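Local coordinates for protein hydrolase, haloacid dehalogenase-like family (Porphyromonas gingivalis, PDB 2I6X) that is probably a hydrolase of the haloacid dehalogenase (HAD) superfamily, with a helical cap beside a Rossmann-like parallel sheet, at residues I17-E22 and G85-I90; I25-A30 and V79-L84; Y149-D154 and P177-T182; E168-I173 and L186-Y191. All coordinates share one frame; numbering follows the deposited sequence. Where two conformers were deposited one is given.

Overall arrangement
The four contacts fall into two pairs. Interactions 1 and 2 lie in the probable cap region: their centres are about 12 Å apart and they touch where Gly-85 packs on Arg-27, interaction 2 being nested in the chain loop that interaction 1 closes. Interactions 3 and 4 lie in the parallel-sheet domain, also about 12 Å between centres, and meet where Val-180 touches Thr-190 and helix 177-185 covers Phe-172. Interaction 1 lies about 21 Å from interaction 3, centre to centre, and the centres of interactions 2 and 4 are about 34 Å apart. Interaction 3 contributes Lys-150, which with Asp-11 and Asp-174 probably belongs to the active site, as in HAD relatives.

Interaction 1: I17-E22 and G85-I90; sequences IHLNRE and GFLEEI
Ile-17, Leu-19, Leu-87 and Ile-90 meet on one face of a two-stranded antiparallel ladder, strand 17-19 against 87-90, interrupted by a classic beta bulge. An antiparallel pair whose strands are joined through an inserted helical region is consistent with the flap and cap of a HAD enzyme. At the bulge Glu-88 and Glu-89 both face His-18, whose O accepts from two backbone donors, Glu-88 N at 2.9 Å and Glu-89 N at 3.2 Å. The ladder continues with His-18 N bonded to Glu-89 O and Asn-20 N to Phe-86 O.

The apolar face is the tight one. With Ile-17 CG1 beside the backbone N (chi1 -52°), the CG2 branch is turned toward the other strand, 3.8 Å from Leu-87 CB and 4.0 Å from Ile-90 CG1; beta-branched isoleucines suit this, filling space close to the strand. Ile-17 and Ile-90 both also rest on Phe-126. The other side is looser and more polar: Glu-88 CB lies 3.8 Å from Asn-20 CB, and the carboxylates of the exposed Glu-88 and Glu-89 can be solvated there.

Past the strand, Asn-20 takes the N-cap of helix 21-30, its OD1 reaching Glu-23 N in a weak bond, a role its short amide fits. In the first turn, Arg-21 CA stands 4.1 Å from the Phe-86 ring centroid, an off-centre CH-pi contact 30° from the ring normal.

Interaction 2: I25-A30 and V79-L84; sequences IRRFKA and VYDALL
Arg-27 NH1 gives a hydrogen bond to the backbone O of Asp-81 at 2.8 Å, nearly straight at 160°, with that oxygen close to the guanidinium plane. The arginine chain, extended from CG to NE, is long enough to span from one helix to the next while its CB and CD pack along the backbone there. Asp-81 OD1 adds a long salt bridge to Arg-27 NH1 at 3.7 Å, well out of the guanidinium plane, so charge alone acts. Glu-23 pairs with NE of the same arginine and so probably steadies the group from its own helix.

Beneath this polar rim lies the apolar part. The methyl CB of Ala-82 stands 3.6 Å from the centroid of the Phe-28 ring, almost on its normal, a CH-pi contact; Leu-83 CD1 meets the ring edge 3.7 Å from Phe-28 CE2. A small alanine lets the antiparallel helices (152°) come close, their segment axes 8.5 Å apart, and the flat ring of Phe-28 gives the Ala-82 methyl a broad face to rest on.

Helices 21-30 and 76-83 pack together in what is probably the cap, where helix 36-39 covers Phe-28 through Ile-36, and helices 59-70 and 115-121 touch Val-79.

Interaction 3: Y149-D154 and P177-T182; sequences YKPNED and PANVAT
The Asn-179 amide lies flat beneath the aliphatic chain of Lys-150: Lys-150 CD sits 3.8 Å from the amide carbon CG of Asn-179, and Lys-150 CB comes to 3.1 Å from Asn-179 OD1. Pro-151 CB touches the same Asn-179 OD1 at 3.6 Å. On the first segment, the Tyr-149 ring has Asn-152 ND2 over one face, offset toward the rim. The segment is a Lys-Pro loop leading into helix 153-163, and it faces the first turns of helix 177-185. Lys-150 is consistent with the conserved lysine of the HAD fold, and Asp-174, just ahead of helix 177-185, with its acidic motif.

The Lys-150 chain bends at chi3 (-75°), crossing the amide at about a right angle and carrying Lys-150 NZ to 3.5 Å from Asn-179 ND2, where both can turn to Asp-174. These two nitrogens are both donors and do not bond to each other; instead Asp-174 OD2 accepts a hydrogen bond from Asn-179 ND2 and forms a salt bridge with Lys-150 NZ. Asparagine suits this place, since its NH2 can donate to the same carboxylate oxygen as the lysine and probably steadies Asp-174. Lys-150 NZ also bonds to Leu-110 O.

Pro-151 follows a cis peptide; the proline ring packs on the small Ala-178, Pro-151 CG 3.8 Å from Ala-178 CB. Pro-151 O takes a hydrogen bond from Thr-182 OG1, 2.8 Å long and in the carbonyl plane, on a lone pair. Threonine serves twice, because the Thr-182 methyl, CG2, packs 3.8 Å from Glu-153 CG.

Interaction 4: E168-I173 and L186-Y191; sequences EETLFI and LGFHTY
Phe-172 bonds to the residues on either side of its partner Thr-190: Phe-172 N donates to His-189 O at 2.7 Å, and Phe-172 O accepts from Tyr-191 N at 2.9 Å. This straddling pattern is that of a parallel ladder, which pairs Leu-171 with His-189, Phe-172 with Thr-190 and Ile-173 with Tyr-191. At its start the bonding weakens: His-189 N reaches Thr-170 O in a weak bond, and His-189 NE2 makes another to Glu-168 O, with that oxygen at the edge of the imidazole. Histidine suits the spot because its ring nitrogen can reach across to the carbonyl of Glu-168, just ahead of strand 170-173.

The side chains add a second layer. Thr-170 CB and CG2 lie beside the Phe-188 ring, Thr-170 CB 3.7 Å from Phe-188 CD1, while the edge of the Phe-172 ring meets the methyl of Thr-190 at 4.1 Å between CD2 and CG2. Phe-172 CG stands anti to the backbone N (chi1 176°), which aims the ring away from the partner strand and toward Phe-156, met edge to face. Thr-190 OG1 is held by Glu-184, and Tyr-191 OH by Glu-197.

Gly-187 turns the chain out of helix 177-185 in a Schellman motif, with a phi of 101°, at which a CB would press on the preceding carbonyl O, so glycine fits. Strand 170-173, helix 177-185 and strand 189-191 form a beta-alpha-beta crossover: strand 170-173 also pairs with strand 7-10, strand 189-191 is the sheet edge, and helices 153-163 and 177-185 cover the face bearing Phe-172 and Thr-190.

Interaction 1: I17-E22 and G85-I90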
# COMPACT_ATOMS: atom_id res chain seq x y z
N ILE A 17 -4.70 3.98 5.03
CA ILE A 17 -6.00 4.17 4.42
C ILE A 17 -6.82 2.94 4.77
O ILE A 17 -6.45 1.82 4.42
CB ILE A 17 -5.93 4.27 2.85
CG1 ILE A 17 -4.91 5.32 2.40
CG2 ILE A 17 -7.35 4.49 2.23
CD1 ILE A 17 -4.76 5.38 0.89
N HIS A 18 -7.91 3.15 5.51
CA HIS A 18 -8.88 2.10 5.83
C HIS A 18 -9.52 1.65 4.53
O HIS A 18 -9.92 2.49 3.71
CB HIS A 18 -9.95 2.61 6.83
CG HIS A 18 -11.02 1.62 7.17
ND1 HIS A 18 -12.20 1.98 7.78
CD2 HIS A 18 -11.09 0.27 7.00
CE1 HIS A 18 -12.95 0.91 7.97
NE2 HIS A 18 -12.30 -0.14 7.50
N LEU A 19 -9.62 0.34 4.36
CA LEU A 19 -10.13 -0.25 3.13
C LEU A 19 -11.52 -0.83 3.23
O LEU A 19 -11.96 -1.25 4.30
CB LEU A 19 -9.16 -1.35 2.67
CG LEU A 19 -7.71 -0.95 2.34
CD1 LEU A 19 -6.87 -2.18 1.95
CD2 LEU A 19 -7.65 0.10 1.22
N ASN A 20 -12.22 -0.88 2.10
CA ASN A 20 -13.56 -1.43 2.01
C ASN A 20 -13.65 -2.20 0.71
O ASN A 20 -14.02 -1.63 -0.33
CB ASN A 20 -14.60 -0.29 2.05
CG ASN A 20 -16.07 -0.77 1.98
OD1 ASN A 20 -16.37 -1.96 1.86
ND2 ASN A 20 -17.00 0.19 2.05
N ARG A 21 -13.33 -3.49 0.75
CA ARG A 21 -13.28 -4.29 -0.47
C ARG A 21 -14.65 -4.53 -1.11
O ARG A 21 -14.75 -4.54 -2.32
CB ARG A 21 -12.42 -5.58 -0.33
CG ARG A 21 -13.11 -6.88 0.05
CD ARG A 21 -12.06 -8.02 0.27
NE ARG A 21 -11.76 -8.78 -0.95
CZ ARG A 21 -12.45 -9.86 -1.36
NH1 ARG A 21 -12.12 -10.52 -2.47
NH2 ARG A 21 -13.51 -10.28 -0.65
N GLU A 22 -15.67 -4.69 -0.27
CA GLU A 22 -17.06 -4.90 -0.68
C GLU A 22 -17.53 -3.82 -1.66
O GLU A 22 -18.17 -4.11 -2.69
CB GLU A 22 -17.99 -4.90 0.55
CG GLU A 22 -17.71 -6.00 1.60
CD GLU A 22 -16.44 -5.76 2.42
OE1 GLU A 22 -15.72 -6.76 2.70
OE2 GLU A 22 -16.15 -4.60 2.79
N GLY A 85 -13.14 2.66 -4.92
CA GLY A 85 -14.16 2.22 -3.98
C GLY A 85 -13.57 1.54 -2.75
O GLY A 85 -14.20 1.50 -1.70
N PHE A 86 -12.37 0.97 -2.91
CA PHE A 86 -11.58 0.40 -1.83
C PHE A 86 -11.25 1.40 -0.71
O PHE A 86 -11.14 1.00 0.45
CB PHE A 86 -10.24 -0.14 -2.36
CG PHE A 86 -10.18 -1.64 -2.51
CD1 PHE A 86 -9.99 -2.44 -1.40
CD2 PHE A 86 -10.28 -2.24 -3.76
CE1 PHE A 86 -9.88 -3.85 -1.53
CE2 PHE A 86 -10.20 -3.65 -3.92
CZ PHE A 86 -10.00 -4.45 -2.80
N LEU A 87 -11.08 2.68 -1.06
CA LEU A 87 -10.50 3.64 -0.12
C LEU A 87 -11.57 4.32 0.75
O LEU A 87 -12.15 5.33 0.36
CB LEU A 87 -9.60 4.67 -0.82
CG LEU A 87 -8.59 4.33 -1.93
CD1 LEU A 87 -7.57 5.46 -2.04
CD2 LEU A 87 -7.86 2.97 -1.79
N GLU A 88 -11.82 3.73 1.92
CA GLU A 88 -12.93 4.14 2.77
C GLU A 88 -12.58 5.32 3.67
O GLU A 88 -13.42 6.17 3.91
CB GLU A 88 -13.43 2.94 3.59
CG GLU A 88 -14.85 3.08 4.20
CD GLU A 88 -14.79 3.46 5.67
OE1 GLU A 88 -15.80 3.97 6.23
OE2 GLU A 88 -13.70 3.25 6.27
N GLU A 89 -11.34 5.38 4.15
CA GLU A 89 -10.84 6.57 4.84
C GLU A 89 -9.33 6.77 4.71
O GLU A 89 -8.54 5.91 5.10
CB GLU A 89 -11.20 6.59 6.33
CG GLU A 89 -10.52 7.79 7.01
CD GLU A 89 -10.90 8.04 8.47
OE1 GLU A 89 -10.93 7.07 9.27
OE2 GLU A 89 -11.12 9.22 8.82
N ILE A 90 -8.95 7.93 4.20
CA ILE A 90 -7.58 8.37 4.22
C ILE A 90 -7.34 9.09 5.55
O ILE A 90 -7.83 10.21 5.78
CB ILE A 90 -7.28 9.23 2.97
CG1 ILE A 90 -7.60 8.41 1.70
CG2 ILE A 90 -5.84 9.73 3.00
CD1 ILE A 90 -7.80 9.20 0.40

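Interaction 2: I25-A30 and V79-L84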
# COMPACT_ATOMS: atom_id res chain seq x y z
N ILE A 25 -15.90 -4.19 -4.85
CA ILE A 25 -16.58 -5.32 -5.51
C ILE A 25 -17.91 -4.85 -6.16
O ILE A 25 -18.22 -5.26 -7.28
CB ILE A 25 -16.86 -6.53 -4.57
CG1 ILE A 25 -15.59 -7.08 -3.91
CG2 ILE A 25 -17.62 -7.64 -5.30
CD1 ILE A 25 -14.49 -7.55 -4.85
N ARG A 26 -18.65 -4.00 -5.45
CA ARG A 26 -19.93 -3.43 -5.94
C ARG A 26 -19.73 -2.63 -7.23
O ARG A 26 -20.47 -2.83 -8.20
CB ARG A 26 -20.57 -2.56 -4.84
CG ARG A 26 -22.01 -2.13 -5.09
CD ARG A 26 -22.36 -0.86 -4.29
NE ARG A 26 -21.72 0.35 -4.83
CZ ARG A 26 -21.89 1.59 -4.34
NH1 ARG A 26 -21.26 2.61 -4.89
NH2 ARG A 26 -22.69 1.80 -3.30
N ARG A 27 -18.73 -1.74 -7.24
CA ARG A 27 -18.45 -0.89 -8.40
C ARG A 27 -17.97 -1.71 -9.61
O ARG A 27 -18.43 -1.50 -10.76
CB ARG A 27 -17.45 0.21 -8.02
CG ARG A 27 -17.95 1.19 -6.97
CD ARG A 27 -16.95 2.31 -6.73
NE ARG A 27 -17.33 3.15 -5.60
CZ ARG A 27 -16.80 4.34 -5.29
NH1 ARG A 27 -15.81 4.88 -6.02
NH2 ARG A 27 -17.26 5.00 -4.23
N PHE A 28 -17.10 -2.69 -9.36
CA PHE A 28 -16.66 -3.60 -10.43
C PHE A 28 -17.79 -4.39 -11.08
O PHE A 28 -17.82 -4.54 -12.30
CB PHE A 28 -15.54 -4.53 -9.96
CG PHE A 28 -14.18 -3.92 -10.09
CD1 PHE A 28 -13.69 -3.56 -11.34
CD2 PHE A 28 -13.39 -3.69 -8.95
CE1 PHE A 28 -12.42 -2.98 -11.47
CE2 PHE A 28 -12.11 -3.11 -9.05
CZ PHE A 28 -11.62 -2.76 -10.31
N LYS A 29 -18.72 -4.89 -10.27
CA LYS A 29 -19.90 -5.56 -10.78
C LYS A 29 -20.70 -4.62 -11.69
O LYS A 29 -21.12 -5.01 -12.78
CB LYS A 29 -20.77 -6.07 -9.63
CG LYS A 29 -20.23 -7.32 -8.99
CD LYS A 29 -21.07 -7.80 -7.84
CE LYS A 29 -20.44 -9.05 -7.26
NZ LYS A 29 -20.91 -9.32 -5.88
N ALA A 30 -20.91 -3.38 -11.23
CA ALA A 30 -21.69 -2.42 -12.00
C ALA A 30 -21.09 -2.07 -13.38
O ALA A 30 -21.82 -1.68 -14.28
CB ALA A 30 -22.00 -1.16 -11.17
N VAL A 79 -12.32 2.17 -14.35
CA VAL A 79 -11.61 1.22 -13.51
C VAL A 79 -11.06 1.96 -12.32
O VAL A 79 -11.14 1.47 -11.19
CB VAL A 79 -10.44 0.49 -14.28
CG1 VAL A 79 -9.64 -0.42 -13.33
CG2 VAL A 79 -11.00 -0.31 -15.44
N TYR A 80 -10.47 3.11 -12.59
CA TYR A 80 -10.02 4.03 -11.55
C TYR A 80 -11.12 4.24 -10.48
O TYR A 80 -10.88 4.06 -9.29
CB TYR A 80 -9.66 5.38 -12.19
CG TYR A 80 -9.31 6.42 -11.18
CD1 TYR A 80 -7.99 6.63 -10.80
CD2 TYR A 80 -10.31 7.20 -10.57
CE1 TYR A 80 -7.65 7.60 -9.86
CE2 TYR A 80 -9.99 8.16 -9.61
CZ TYR A 80 -8.64 8.35 -9.27
OH TYR A 80 -8.28 9.30 -8.33
N ASP A 81 -12.31 4.62 -10.93
CA ASP A 81 -13.47 4.81 -10.07
C ASP A 81 -13.87 3.57 -9.24
O ASP A 81 -14.24 3.69 -8.07
CB ASP A 81 -14.65 5.27 -10.92
CG ASP A 81 -15.93 5.38 -10.13
OD1 ASP A 81 -16.11 6.39 -9.43
OD2 ASP A 81 -16.76 4.45 -10.22
N ALA A 82 -13.82 2.39 -9.86
CA ALA A 82 -14.09 1.14 -9.14
C ALA A 82 -13.00 0.78 -8.13
O ALA A 82 -13.30 0.38 -7.00
CB ALA A 82 -14.31 -0.01 -10.12
N LEU A 83 -11.74 0.90 -8.53
CA LEU A 83 -10.65 0.63 -7.61
C LEU A 83 -10.70 1.60 -6.43
O LEU A 83 -10.49 1.22 -5.27
CB LEU A 83 -9.30 0.67 -8.33
CG LEU A 83 -8.42 -0.59 -8.49
CD1 LEU A 83 -8.86 -1.88 -7.74
CD2 LEU A 83 -8.12 -0.86 -9.94
N LEU A 84 -11.00 2.86 -6.69
CA LEU A 84 -11.05 3.80 -5.59
C LEU A 84 -12.21 3.57 -4.59
O LEU A 84 -12.23 4.19 -3.53
CB LEU A 84 -11.01 5.24 -6.10
CG LEU A 84 -9.60 5.79 -5.95
CD1 LEU A 84 -8.57 5.21 -6.93
CD2 LEU A 84 -9.78 7.24 -6.19

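Interaction 3: Y149-D154 and P177-T182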
# COMPACT_ATOMS: atom_id res chain seq x y z
N TYR A 149 6.62 -7.56 -5.52
CA TYR A 149 5.45 -7.46 -4.67
C TYR A 149 5.66 -8.25 -3.42
O TYR A 149 6.28 -9.29 -3.44
CB TYR A 149 4.15 -7.92 -5.39
CG TYR A 149 4.22 -9.32 -5.99
CD1 TYR A 149 4.83 -9.53 -7.26
CD2 TYR A 149 3.70 -10.43 -5.31
CE1 TYR A 149 4.91 -10.81 -7.82
CE2 TYR A 149 3.80 -11.73 -5.88
CZ TYR A 149 4.40 -11.90 -7.13
OH TYR A 149 4.50 -13.17 -7.70
N LYS A 150 5.14 -7.73 -2.33
CA LYS A 150 5.04 -8.48 -1.09
C LYS A 150 4.07 -9.64 -1.32
O LYS A 150 3.12 -9.49 -2.08
CB LYS A 150 4.51 -7.58 0.01
CG LYS A 150 5.40 -6.41 0.32
CD LYS A 150 4.84 -5.56 1.47
CE LYS A 150 3.68 -4.73 0.99
NZ LYS A 150 3.07 -3.98 2.10
N PRO A 151 4.28 -10.76 -0.64
CA PRO A 151 5.29 -10.97 0.42
C PRO A 151 6.65 -11.53 -0.00
O PRO A 151 7.36 -12.07 0.83
CB PRO A 151 4.58 -11.95 1.37
CG PRO A 151 3.65 -12.76 0.46
CD PRO A 151 3.45 -11.97 -0.83
N ASN A 152 7.03 -11.41 -1.27
CA ASN A 152 8.33 -11.92 -1.69
C ASN A 152 9.42 -11.12 -1.00
O ASN A 152 9.26 -9.92 -0.75
CB ASN A 152 8.50 -11.79 -3.20
CG ASN A 152 7.51 -12.62 -3.96
OD1 ASN A 152 7.21 -13.74 -3.57
ND2 ASN A 152 6.98 -12.08 -5.07
N GLU A 153 10.52 -11.81 -0.70
CA GLU A 153 11.70 -11.19 -0.10
C GLU A 153 12.38 -10.19 -1.03
O GLU A 153 12.91 -9.19 -0.56
CB GLU A 153 12.71 -12.26 0.37
CG GLU A 153 12.21 -13.02 1.57
CD GLU A 153 13.12 -14.10 2.07
OE1 GLU A 153 14.28 -14.22 1.60
OE2 GLU A 153 12.68 -14.84 2.98
N ASP A 154 12.34 -10.42 -2.35
CA ASP A 154 13.01 -9.50 -3.26
C ASP A 154 12.63 -8.03 -3.05
O ASP A 154 13.49 -7.17 -3.09
CB ASP A 154 13.02 -9.93 -4.74
CG ASP A 154 11.63 -10.14 -5.37
OD1 ASP A 154 11.62 -10.84 -6.41
OD2 ASP A 154 10.59 -9.62 -4.88
N PRO A 177 -0.74 -10.33 7.22
CA PRO A 177 -0.04 -11.41 7.90
C PRO A 177 1.16 -11.98 7.14
O PRO A 177 2.21 -12.19 7.75
CB PRO A 177 -1.15 -12.46 8.11
CG PRO A 177 -2.42 -11.58 8.30
CD PRO A 177 -2.23 -10.51 7.25
N ALA A 178 1.02 -12.25 5.84
CA ALA A 178 2.13 -12.79 5.03
C ALA A 178 3.27 -11.79 4.88
O ALA A 178 4.41 -12.15 4.89
CB ALA A 178 1.64 -13.27 3.64
N ASN A 179 2.93 -10.51 4.75
CA ASN A 179 3.92 -9.43 4.70
C ASN A 179 4.73 -9.33 6.01
O ASN A 179 5.97 -9.26 5.98
CB ASN A 179 3.20 -8.10 4.40
CG ASN A 179 2.50 -8.08 3.02
OD1 ASN A 179 2.72 -8.95 2.17
ND2 ASN A 179 1.65 -7.07 2.79
N VAL A 180 4.02 -9.32 7.14
CA VAL A 180 4.63 -9.41 8.47
C VAL A 180 5.53 -10.62 8.68
O VAL A 180 6.67 -10.49 9.16
CB VAL A 180 3.52 -9.35 9.58
CG1 VAL A 180 4.06 -9.77 10.93
CG2 VAL A 180 2.93 -7.98 9.65
N ALA A 181 5.04 -11.80 8.32
CA ALA A 181 5.86 -13.03 8.39
C ALA A 181 7.18 -12.89 7.61
O ALA A 181 8.23 -13.32 8.08
CB ALA A 181 5.06 -14.24 7.90
N THR A 182 7.15 -12.27 6.43
CA THR A 182 8.38 -12.08 5.65
C THR A 182 9.31 -11.08 6.32
O THR A 182 10.53 -11.29 6.32
CB THR A 182 8.08 -11.66 4.18
OG1 THR A 182 7.39 -12.72 3.52
CG2 THR A 182 9.35 -11.36 3.41

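Interaction 4: E168-I173 and L186-Y191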
# COMPACT_ATOMS: atom_id res chain seq x y z
N GLU A 168 17.09 -4.90 11.95
CA GLU A 168 16.93 -4.90 13.39
C GLU A 168 16.78 -3.50 13.99
O GLU A 168 16.55 -3.35 15.18
CB GLU A 168 18.03 -5.69 14.08
CG GLU A 168 19.38 -5.01 14.12
CD GLU A 168 20.26 -5.37 12.93
OE1 GLU A 168 21.51 -5.39 13.14
OE2 GLU A 168 19.70 -5.64 11.81
N GLU A 169 16.91 -2.48 13.16
CA GLU A 169 16.70 -1.11 13.62
C GLU A 169 15.42 -0.53 13.02
O GLU A 169 15.16 0.66 13.14
CB GLU A 169 17.88 -0.24 13.25
CG GLU A 169 19.20 -0.67 13.89
CD GLU A 169 20.30 0.36 13.67
OE1 GLU A 169 20.16 1.19 12.74
OE2 GLU A 169 21.29 0.34 14.43
N THR A 170 14.63 -1.38 12.38
CA THR A 170 13.49 -0.92 11.61
C THR A 170 12.19 -1.50 12.15
O THR A 170 12.12 -2.70 12.41
CB THR A 170 13.66 -1.27 10.11
OG1 THR A 170 14.95 -0.81 9.65
CG2 THR A 170 12.58 -0.62 9.29
N LEU A 171 11.17 -0.66 12.30
CA LEU A 171 9.83 -1.12 12.66
C LEU A 171 8.95 -1.17 11.41
O LEU A 171 8.83 -0.18 10.71
CB LEU A 171 9.23 -0.22 13.74
CG LEU A 171 7.79 -0.45 14.17
CD1 LEU A 171 7.62 -1.85 14.78
CD2 LEU A 171 7.38 0.63 15.17
N PHE A 172 8.37 -2.34 11.12
CA PHE A 172 7.55 -2.56 9.89
C PHE A 172 6.09 -2.71 10.27
O PHE A 172 5.74 -3.58 11.08
CB PHE A 172 8.05 -3.81 9.14
CG PHE A 172 7.21 -4.20 7.91
CD1 PHE A 172 7.27 -3.44 6.73
CD2 PHE A 172 6.40 -5.34 7.92
CE1 PHE A 172 6.51 -3.81 5.57
CE2 PHE A 172 5.65 -5.72 6.80
CZ PHE A 172 5.70 -4.95 5.61
N ILE A 173 5.24 -1.82 9.75
CA ILE A 173 3.82 -1.75 10.17
C ILE A 173 2.96 -2.13 8.98
O ILE A 173 2.84 -1.37 8.01
CB ILE A 173 3.46 -0.38 10.78
CG1 ILE A 173 4.43 -0.02 11.92
CG2 ILE A 173 1.97 -0.34 11.26
CD1 ILE A 173 4.40 1.47 12.36
N LEU A 186 13.23 -11.74 7.82
CA LEU A 186 14.34 -10.89 7.47
C LEU A 186 14.96 -10.10 8.63
O LEU A 186 15.96 -9.40 8.42
CB LEU A 186 13.89 -9.96 6.32
CG LEU A 186 13.64 -10.74 5.02
CD1 LEU A 186 13.05 -9.83 3.97
CD2 LEU A 186 14.92 -11.49 4.52
N GLY A 187 14.36 -10.17 9.82
CA GLY A 187 14.93 -9.55 11.00
C GLY A 187 14.32 -8.22 11.42
O GLY A 187 14.82 -7.59 12.36
N PHE A 188 13.23 -7.80 10.76
CA PHE A 188 12.48 -6.60 11.17
C PHE A 188 11.72 -6.76 12.50
O PHE A 188 11.31 -7.87 12.85
CB PHE A 188 11.47 -6.15 10.10
CG PHE A 188 12.11 -5.70 8.81
CD1 PHE A 188 12.33 -4.35 8.57
CD2 PHE A 188 12.48 -6.63 7.83
CE1 PHE A 188 12.91 -3.93 7.39
CE2 PHE A 188 13.07 -6.22 6.65
CZ PHE A 188 13.30 -4.87 6.41
N HIS A 189 11.59 -5.65 13.23
CA HIS A 189 10.51 -5.45 14.21
C HIS A 189 9.24 -5.26 13.43
O HIS A 189 9.24 -4.57 12.41
CB HIS A 189 10.79 -4.26 15.11
CG HIS A 189 12.05 -4.42 15.89
ND1 HIS A 189 12.12 -5.16 17.05
CD2 HIS A 189 13.32 -4.02 15.63
CE1 HIS A 189 13.37 -5.18 17.49
NE2 HIS A 189 14.12 -4.49 16.65
N THR A 190 8.16 -5.91 13.87
CA THR A 190 6.90 -5.80 13.15
C THR A 190 5.78 -5.38 14.08
O THR A 190 5.86 -5.57 15.30
CB THR A 190 6.49 -7.10 12.38
OG1 THR A 190 6.31 -8.18 13.30
CG2 THR A 190 7.51 -7.49 11.28
N TYR A 191 4.77 -4.76 13.49
CA TYR A 191 3.48 -4.57 14.17
C TYR A 191 2.37 -4.79 13.14
O TYR A 191 2.48 -4.31 12.03
CB TYR A 191 3.38 -3.20 14.83
CG TYR A 191 2.09 -3.05 15.60
CD1 TYR A 191 1.99 -3.51 16.91
CD2 TYR A 191 0.96 -2.48 15.01
CE1 TYR A 191 0.81 -3.41 17.61
CE2 TYR A 191 -0.22 -2.37 15.69
CZ TYR A 191 -0.30 -2.83 17.00
OH TYR A 191 -1.48 -2.72 17.70